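Local coordinates for protein ribosome biogenesis GTPase A (Thermotoga maritima, PDB 3CNL) that binds GTP and, probably as a GTPase, is thought to be required for a late step in assembly of the 50S ribosomal subunit, at residues A[100-105]-A[144-149]; A[135-140]-A[148-153]; A[164-169]-A[182-187]. One frame throughout, in Å; residues are numbered along the deposited sequence.

Interactions 1 and 2 belong to the G domain and share Ile148 and Leu149: strand 147-154 pairs in parallel with 101-106 in interaction 1 and in antiparallel fashion with 139-141 in interaction 2. The first is mostly buried within the sheet; the second, at the sheet's outermost strand, is more open and adds aromatic and carboxylate contacts to its backbone bonds. Interaction 3 lies about 35 Å from interaction 1 and 33 Å from interaction 2, centre to centre, on the far side of the chain's centre. There two helices meet by apolar packing, without hydrogen bonds between the two segments, partly buried, covered on one side by helix 224-236 and edged by charged side chains from both helices.

Interaction 1 of 3, residues A[100-105]-A[144-149]; sequences ARVLIV and NGVKIL
Val102 holds CG2, and Ile148 holds CG1, anti to the carbonyl carbon (Ile148 chi1 -55°), and these matching torsions lay the two branched side chains alongside each other, with Ile148 CG1 3.9 Å from Val102 CB. They sit on neighbouring parallel strands of the GTPase sheet, 101-106 and 147-154, the former leading into the P-loop. Beta-branched residues suit such extended, buried backbone. Lys147 N donates to Ala100 O, Val102 N to Lys147 O (2.8 Å) and Leu149 N to Val102 O (3.0 Å), the alternation expected of parallel pairing. From the same face Ile148 CG2 reaches Ile104 CG1 at 4.2 Å, under helix 112-120. An alanine in place of Ile148 would take away both branches and is likely to open a gap between Val102, Ile104 and Leu119 of that helix. On the opposite face Arg101 and Lys147 run side by side at the partly exposed margin; Lys147 CD lies over one face of the guanidinium, 3.8 Å from Arg101 NH1, while Trp139 makes a cation-pi contact with the same arginine. Past Leu149, before the strands rejoin through Ile104 and Gly153, a water bridges them, accepting from Ile104 N at 3.0 Å and donating to Leu149 O at 2.7 Å.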
# COMPACT_ATOMS: atom_id res chain seq x y z
N ALA A 100 6.70 8.54 -22.80
CA ALA A 100 6.06 7.71 -21.77
C ALA A 100 4.55 7.66 -21.94
O ALA A 100 3.90 8.68 -22.22
CB ALA A 100 6.43 8.18 -20.35
N ARG A 101 4.01 6.46 -21.79
CA ARG A 101 2.58 6.23 -21.65
C ARG A 101 2.47 5.35 -20.42
O ARG A 101 2.99 4.25 -20.40
CB ARG A 101 2.03 5.52 -22.88
CG ARG A 101 2.30 6.26 -24.16
CD ARG A 101 2.22 5.31 -25.34
NE ARG A 101 0.88 5.34 -25.92
CZ ARG A 101 0.42 6.35 -26.65
NH1 ARG A 101 1.18 7.44 -26.90
NH2 ARG A 101 -0.81 6.29 -27.12
N VAL A 102 1.83 5.87 -19.39
CA VAL A 102 2.00 5.33 -18.05
C VAL A 102 0.73 4.65 -17.52
O VAL A 102 -0.37 5.18 -17.65
CB VAL A 102 2.49 6.45 -17.08
CG1 VAL A 102 2.72 5.92 -15.67
CG2 VAL A 102 3.77 7.14 -17.62
N LEU A 103 0.91 3.47 -16.93
CA LEU A 103 -0.12 2.84 -16.10
C LEU A 103 0.30 2.93 -14.63
O LEU A 103 1.42 2.56 -14.26
CB LEU A 103 -0.37 1.37 -16.48
CG LEU A 103 -1.29 0.53 -15.57
CD1 LEU A 103 -2.76 0.91 -15.68
CD2 LEU A 103 -1.14 -0.98 -15.81
N ILE A 104 -0.60 3.45 -13.81
CA ILE A 104 -0.45 3.39 -12.36
C ILE A 104 -1.05 2.06 -11.89
O ILE A 104 -2.22 1.78 -12.18
CB ILE A 104 -1.23 4.57 -11.69
CG1 ILE A 104 -0.75 5.92 -12.22
CG2 ILE A 104 -1.13 4.51 -10.14
CD1 ILE A 104 0.76 6.15 -12.14
N VAL A 105 -0.28 1.25 -11.16
CA VAL A 105 -0.78 -0.05 -10.69
C VAL A 105 -0.39 -0.35 -9.22
O VAL A 105 0.59 0.18 -8.70
CB VAL A 105 -0.28 -1.20 -11.60
CG1 VAL A 105 1.19 -1.50 -11.35
CG2 VAL A 105 -1.09 -2.45 -11.34
N ASN A 144 4.31 18.49 -20.81
CA ASN A 144 5.30 18.04 -21.80
C ASN A 144 4.86 16.92 -22.75
O ASN A 144 5.67 16.37 -23.50
CB ASN A 144 6.60 17.62 -21.09
CG ASN A 144 6.46 16.32 -20.27
OD1 ASN A 144 7.45 15.82 -19.75
ND2 ASN A 144 5.24 15.79 -20.15
N GLY A 145 3.58 16.56 -22.71
CA GLY A 145 3.06 15.51 -23.60
C GLY A 145 2.92 14.10 -23.05
O GLY A 145 2.18 13.29 -23.64
N VAL A 146 3.61 13.77 -21.96
CA VAL A 146 3.48 12.39 -21.44
C VAL A 146 2.03 12.00 -21.08
O VAL A 146 1.28 12.81 -20.52
CB VAL A 146 4.56 11.92 -20.38
CG1 VAL A 146 5.64 12.93 -20.11
CG2 VAL A 146 3.92 11.31 -19.10
N LYS A 147 1.64 10.79 -21.48
CA LYS A 147 0.27 10.34 -21.29
C LYS A 147 0.15 9.42 -20.07
O LYS A 147 0.95 8.50 -19.92
CB LYS A 147 -0.19 9.58 -22.54
CG LYS A 147 -0.66 10.47 -23.67
CD LYS A 147 -1.09 9.65 -24.85
CE LYS A 147 -1.56 10.53 -25.98
NZ LYS A 147 -0.43 11.35 -26.52
N ILE A 148 -0.83 9.69 -19.21
CA ILE A 148 -1.12 8.81 -18.07
C ILE A 148 -2.58 8.31 -18.08
O ILE A 148 -3.49 9.13 -18.18
CB ILE A 148 -0.70 9.47 -16.71
CG1 ILE A 148 0.78 9.90 -16.78
CG2 ILE A 148 -0.91 8.49 -15.52
CD1 ILE A 148 1.19 11.00 -15.82
N LEU A 149 -2.79 6.99 -18.04
CA LEU A 149 -4.14 6.41 -17.91
C LEU A 149 -4.84 6.92 -16.66
O LEU A 149 -4.26 6.90 -15.58
CB LEU A 149 -4.09 4.88 -17.87
CG LEU A 149 -3.79 4.15 -19.18
CD1 LEU A 149 -3.56 2.68 -18.96
CD2 LEU A 149 -4.92 4.36 -20.19
O HOH W 1 -3.21 4.68 -14.52

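Interaction 2 of 3, residues A[135-140]-A[148-153]; sequences KGIQWF and ILDTPG
A beta hairpin at the margin of the GTPase sheet pairs the outermost strand, 139-141, with strand 147-154, whose Asp150-Thr151-Pro152-Gly153 matches the DxxG (G3) motif of GTPases and ends in the GTP-binding Gly153. Phe140 and Ile148 form an antiparallel hydrogen-bonded pair: Phe140 N donates to Ile148 O, and Ile148 N returns a nearly straight bond to Phe140 O (2.8 Å, 175° at the hydrogen). Trp139 and Leu149 make the next, non-hydrogen-bonded pair. Here Leu149 CD2 stands over the centre of the indole six-membered ring, 3.7 Å from its centroid and almost on the ring normal, a CH-pi contact, while Leu149 CG touches Trp139 CZ3. Leu149 CD2 also meets Ile137 CG2 at 3.7 Å, so one leucine tip joins both apolar neighbours. Phe140 puts CG between its backbone N and carbonyl carbon (chi1 66°), which folds the ring back until one face lies over Ile148 CB, 3.6 Å from Phe140 CZ; Asp150 CB comes to the edge of that ring. Asp150 closes the pairing twice over. Its N donates to Gln138 O at 2.8 Å, and its carboxylate OD1 accepts from Gln138 N at 3.2 Å, the donor lying well above the carboxylate plane. Bulky apolar side chains suit the Phe140-Ile148 face, which helix 112-120 covers, whereas an aspartate suits the point at which regular strand pairing stops. The two bonds to Gln138 tie the start of the G3 segment to the residue just ahead of the outer strand and probably restrict Asp150's freedom to turn.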
# COMPACT_ATOMS: atom_id res chain seq x y z
N LYS A 135 -15.27 5.80 -23.97
CA LYS A 135 -14.54 4.86 -24.80
C LYS A 135 -13.42 4.16 -23.98
O LYS A 135 -12.24 4.19 -24.33
CB LYS A 135 -14.01 5.58 -26.05
CG LYS A 135 -13.33 4.70 -27.12
CD LYS A 135 -13.97 4.85 -28.51
CE LYS A 135 -14.54 6.24 -28.77
NZ LYS A 135 -15.43 6.26 -29.96
N GLY A 136 -13.84 3.53 -22.87
CA GLY A 136 -12.94 2.82 -21.96
C GLY A 136 -12.08 3.73 -21.10
O GLY A 136 -12.46 4.86 -20.79
N ILE A 137 -10.91 3.24 -20.74
CA ILE A 137 -9.94 4.04 -20.00
C ILE A 137 -9.49 5.25 -20.84
O ILE A 137 -9.24 5.12 -22.03
CB ILE A 137 -8.71 3.19 -19.57
CG1 ILE A 137 -9.08 1.71 -19.34
CG2 ILE A 137 -8.05 3.79 -18.32
CD1 ILE A 137 -9.18 0.85 -20.64
N GLN A 138 -9.41 6.42 -20.21
CA GLN A 138 -8.99 7.64 -20.89
C GLN A 138 -7.59 8.06 -20.44
O GLN A 138 -7.16 7.78 -19.32
CB GLN A 138 -9.99 8.78 -20.63
CG GLN A 138 -11.38 8.57 -21.26
CD GLN A 138 -11.36 8.70 -22.78
OE1 GLN A 138 -11.33 7.70 -23.51
NE2 GLN A 138 -11.36 9.94 -23.26
N TRP A 139 -6.87 8.73 -21.33
CA TRP A 139 -5.61 9.34 -20.96
C TRP A 139 -5.84 10.76 -20.49
O TRP A 139 -6.83 11.42 -20.87
CB TRP A 139 -4.66 9.39 -22.15
CG TRP A 139 -4.44 8.08 -22.80
CD1 TRP A 139 -5.15 7.56 -23.84
CD2 TRP A 139 -3.42 7.13 -22.49
NE1 TRP A 139 -4.64 6.33 -24.19
CE2 TRP A 139 -3.58 6.04 -23.38
CE3 TRP A 139 -2.39 7.08 -21.54
CZ2 TRP A 139 -2.74 4.93 -23.35
CZ3 TRP A 139 -1.56 5.98 -21.51
CH2 TRP A 139 -1.74 4.91 -22.41
N PHE A 140 -4.93 11.23 -19.63
CA PHE A 140 -4.69 12.65 -19.48
C PHE A 140 -3.22 12.87 -19.81
O PHE A 140 -2.41 11.93 -19.73
CB PHE A 140 -5.08 13.19 -18.10
CG PHE A 140 -4.26 12.65 -16.94
CD1 PHE A 140 -4.60 11.45 -16.34
CD2 PHE A 140 -3.19 13.39 -16.42
CE1 PHE A 140 -3.86 10.95 -15.26
CE2 PHE A 140 -2.44 12.91 -15.34
CZ PHE A 140 -2.78 11.69 -14.76
N ILE A 148 -0.83 9.69 -19.21
CA ILE A 148 -1.12 8.81 -18.07
C ILE A 148 -2.58 8.31 -18.08
O ILE A 148 -3.49 9.13 -18.18
CB ILE A 148 -0.70 9.47 -16.71
CG1 ILE A 148 0.78 9.90 -16.78
CG2 ILE A 148 -0.91 8.49 -15.52
CD1 ILE A 148 1.19 11.00 -15.82
N LEU A 149 -2.79 6.99 -18.04
CA LEU A 149 -4.14 6.41 -17.91
C LEU A 149 -4.84 6.92 -16.66
O LEU A 149 -4.26 6.90 -15.58
CB LEU A 149 -4.09 4.88 -17.87
CG LEU A 149 -3.79 4.15 -19.18
CD1 LEU A 149 -3.56 2.68 -18.96
CD2 LEU A 149 -4.92 4.36 -20.19
N ASP A 150 -6.09 7.38 -16.81
CA ASP A 150 -6.76 8.04 -15.70
C ASP A 150 -7.36 7.06 -14.67
O ASP A 150 -7.93 7.50 -13.67
CB ASP A 150 -7.82 9.06 -16.19
CG ASP A 150 -9.03 8.41 -16.82
OD1 ASP A 150 -9.02 7.18 -17.11
OD2 ASP A 150 -10.01 9.13 -17.07
N THR A 151 -7.24 5.76 -14.95
CA THR A 151 -7.67 4.72 -14.00
C THR A 151 -6.53 3.75 -13.67
O THR A 151 -5.84 3.26 -14.57
CB THR A 151 -8.93 3.94 -14.47
OG1 THR A 151 -8.57 2.95 -15.45
CG2 THR A 151 -9.94 4.86 -15.06
N PRO A 152 -6.34 3.45 -12.36
CA PRO A 152 -5.27 2.54 -11.99
C PRO A 152 -5.66 1.08 -12.24
O PRO A 152 -6.85 0.76 -12.28
CB PRO A 152 -5.10 2.80 -10.49
CG PRO A 152 -6.43 3.20 -10.03
CD PRO A 152 -7.09 3.93 -11.19
N GLY A 153 -4.67 0.23 -12.41
CA GLY A 153 -4.89 -1.20 -12.38
C GLY A 153 -4.80 -1.65 -10.92
O GLY A 153 -3.90 -1.22 -10.18

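Interaction 3 of 3, residues A[164-169]-A[182-187]; sequences LAAKLL and QRIFER
Helix-to-helix packing of small and branched side chains joins helix 162-170 to helix 182-196 in the helical part of the chain that follows the GTP-binding sheet. The axes of the two short segments approach to 8.3 Å and cross at -62°, an approach close enough to call for small residues where the backbones come nearest. Ala165 and Ala166 fill that need. Ile184 lays CG2 against Ala165 CB at 3.8 Å, its CD1 resting on the same methyl at 3.9 Å, so both branches of the isoleucine rest on one alanine methyl. Ala166 CB sits 3.7 Å from Ile184 O and equally near Arg187 CB, touching the second helix at its backbone as well as at a side chain. One turn further on, Leu169 places CG anti to its backbone N (chi1 176°), and from there CD2 comes to within 3.7 Å of Phe185 CD1, the two side chains crossing at about a right angle. Phe185 starts out away from helix 162-170, yet its ring comes back nearer to it; Phe232 of helix 224-236 touches both the ring and Leu169, making this a meeting place of three helices. Arg187 works in two ways. Its aliphatic part covers the methyl of Ala166, with CD 4.1 Å from Ala166 CB, while bends in the chain carry the guanidinium to salt bridges with Asp163 and Glu190. Lys167 also binds Asp163, so a carboxylate at the start of helix 162-170 holds cationic groups from both helices at the edge of the apolar contact. Alanines at the crossing, larger apolar residues beside them and charged groups along one edge thus build this steep crossing in the helical region that follows the circularly permuted G domain of YlqF.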
# COMPACT_ATOMS: atom_id res chain seq x y z
N LEU A 164 2.01 -12.63 5.09
CA LEU A 164 1.57 -11.75 3.99
C LEU A 164 0.16 -11.18 4.23
O LEU A 164 -0.07 -9.99 4.07
CB LEU A 164 1.67 -12.47 2.64
CG LEU A 164 1.16 -11.68 1.42
CD1 LEU A 164 2.00 -10.42 1.19
CD2 LEU A 164 1.08 -12.56 0.15
N ALA A 165 -0.77 -12.03 4.67
CA ALA A 165 -2.12 -11.57 5.01
C ALA A 165 -2.08 -10.53 6.14
O ALA A 165 -2.75 -9.50 6.07
CB ALA A 165 -3.02 -12.75 5.39
N ALA A 166 -1.28 -10.80 7.17
CA ALA A 166 -1.17 -9.91 8.32
C ALA A 166 -0.67 -8.53 7.89
O ALA A 166 -1.24 -7.52 8.29
CB ALA A 166 -0.23 -10.52 9.35
N LYS A 167 0.35 -8.49 7.04
CA LYS A 167 0.95 -7.24 6.55
C LYS A 167 0.00 -6.45 5.63
O LYS A 167 -0.12 -5.21 5.74
CB LYS A 167 2.29 -7.54 5.88
CG LYS A 167 3.42 -7.74 6.89
CD LYS A 167 4.56 -8.53 6.31
CE LYS A 167 5.72 -8.54 7.31
NZ LYS A 167 6.81 -9.47 6.87
N LEU A 168 -0.67 -7.16 4.74
CA LEU A 168 -1.73 -6.54 3.92
C LEU A 168 -2.90 -6.03 4.76
O LEU A 168 -3.53 -5.03 4.40
CB LEU A 168 -2.22 -7.49 2.83
CG LEU A 168 -1.23 -7.88 1.73
CD1 LEU A 168 -1.84 -8.97 0.86
CD2 LEU A 168 -0.90 -6.63 0.88
N LEU A 169 -3.23 -6.71 5.84
CA LEU A 169 -4.20 -6.17 6.80
C LEU A 169 -3.75 -4.85 7.41
O LEU A 169 -4.53 -3.89 7.55
CB LEU A 169 -4.48 -7.20 7.92
CG LEU A 169 -5.40 -6.80 9.07
CD1 LEU A 169 -6.79 -6.56 8.54
CD2 LEU A 169 -5.42 -7.93 10.11
N GLN A 182 -7.86 -16.66 12.96
CA GLN A 182 -7.56 -15.69 14.03
C GLN A 182 -6.05 -15.46 14.22
O GLN A 182 -5.62 -14.44 14.75
CB GLN A 182 -8.20 -16.13 15.36
CG GLN A 182 -7.60 -17.39 15.97
CD GLN A 182 -8.21 -17.74 17.32
OE1 GLN A 182 -7.53 -17.65 18.33
NE2 GLN A 182 -9.50 -18.12 17.34
N ARG A 183 -5.27 -16.45 13.78
CA ARG A 183 -3.81 -16.38 13.81
C ARG A 183 -3.25 -15.28 12.91
O ARG A 183 -2.16 -14.76 13.16
CB ARG A 183 -3.20 -17.74 13.46
CG ARG A 183 -3.44 -18.79 14.55
CD ARG A 183 -2.93 -20.16 14.15
NE ARG A 183 -3.74 -20.69 13.06
CZ ARG A 183 -3.80 -21.97 12.73
NH1 ARG A 183 -3.10 -22.88 13.40
NH2 ARG A 183 -4.56 -22.33 11.72
N ILE A 184 -4.00 -14.90 11.89
CA ILE A 184 -3.64 -13.76 11.06
C ILE A 184 -3.80 -12.43 11.82
O ILE A 184 -2.93 -11.56 11.71
CB ILE A 184 -4.42 -13.76 9.73
CG1 ILE A 184 -3.98 -14.95 8.89
CG2 ILE A 184 -4.23 -12.42 8.99
CD1 ILE A 184 -4.88 -15.24 7.67
N PHE A 185 -4.88 -12.29 12.60
CA PHE A 185 -5.01 -11.14 13.50
C PHE A 185 -3.91 -11.10 14.53
O PHE A 185 -3.35 -10.04 14.79
CB PHE A 185 -6.37 -11.09 14.22
CG PHE A 185 -7.54 -10.92 13.31
CD1 PHE A 185 -7.60 -9.84 12.42
CD2 PHE A 185 -8.60 -11.82 13.36
CE1 PHE A 185 -8.70 -9.68 11.59
CE2 PHE A 185 -9.73 -11.67 12.53
CZ PHE A 185 -9.76 -10.60 11.63
N GLU A 186 -3.62 -12.24 15.14
CA GLU A 186 -2.52 -12.33 16.11
C GLU A 186 -1.16 -11.95 15.51
O GLU A 186 -0.40 -11.18 16.13
CB GLU A 186 -2.51 -13.71 16.75
CG GLU A 186 -3.76 -13.95 17.58
CD GLU A 186 -3.90 -15.37 18.11
OE1 GLU A 186 -4.63 -15.54 19.10
OE2 GLU A 186 -3.32 -16.32 17.53
N ARG A 187 -0.85 -12.47 14.32
CA ARG A 187 0.38 -12.14 13.58
C ARG A 187 0.49 -10.63 13.34
O ARG A 187 1.52 -10.02 13.56
CB ARG A 187 0.35 -12.81 12.20
CG ARG A 187 1.65 -13.41 11.67
CD ARG A 187 2.77 -12.49 11.28
NE ARG A 187 3.79 -12.46 12.33
CZ ARG A 187 5.03 -12.00 12.23
NH1 ARG A 187 5.80 -12.01 13.31
NH2 ARG A 187 5.52 -11.52 11.10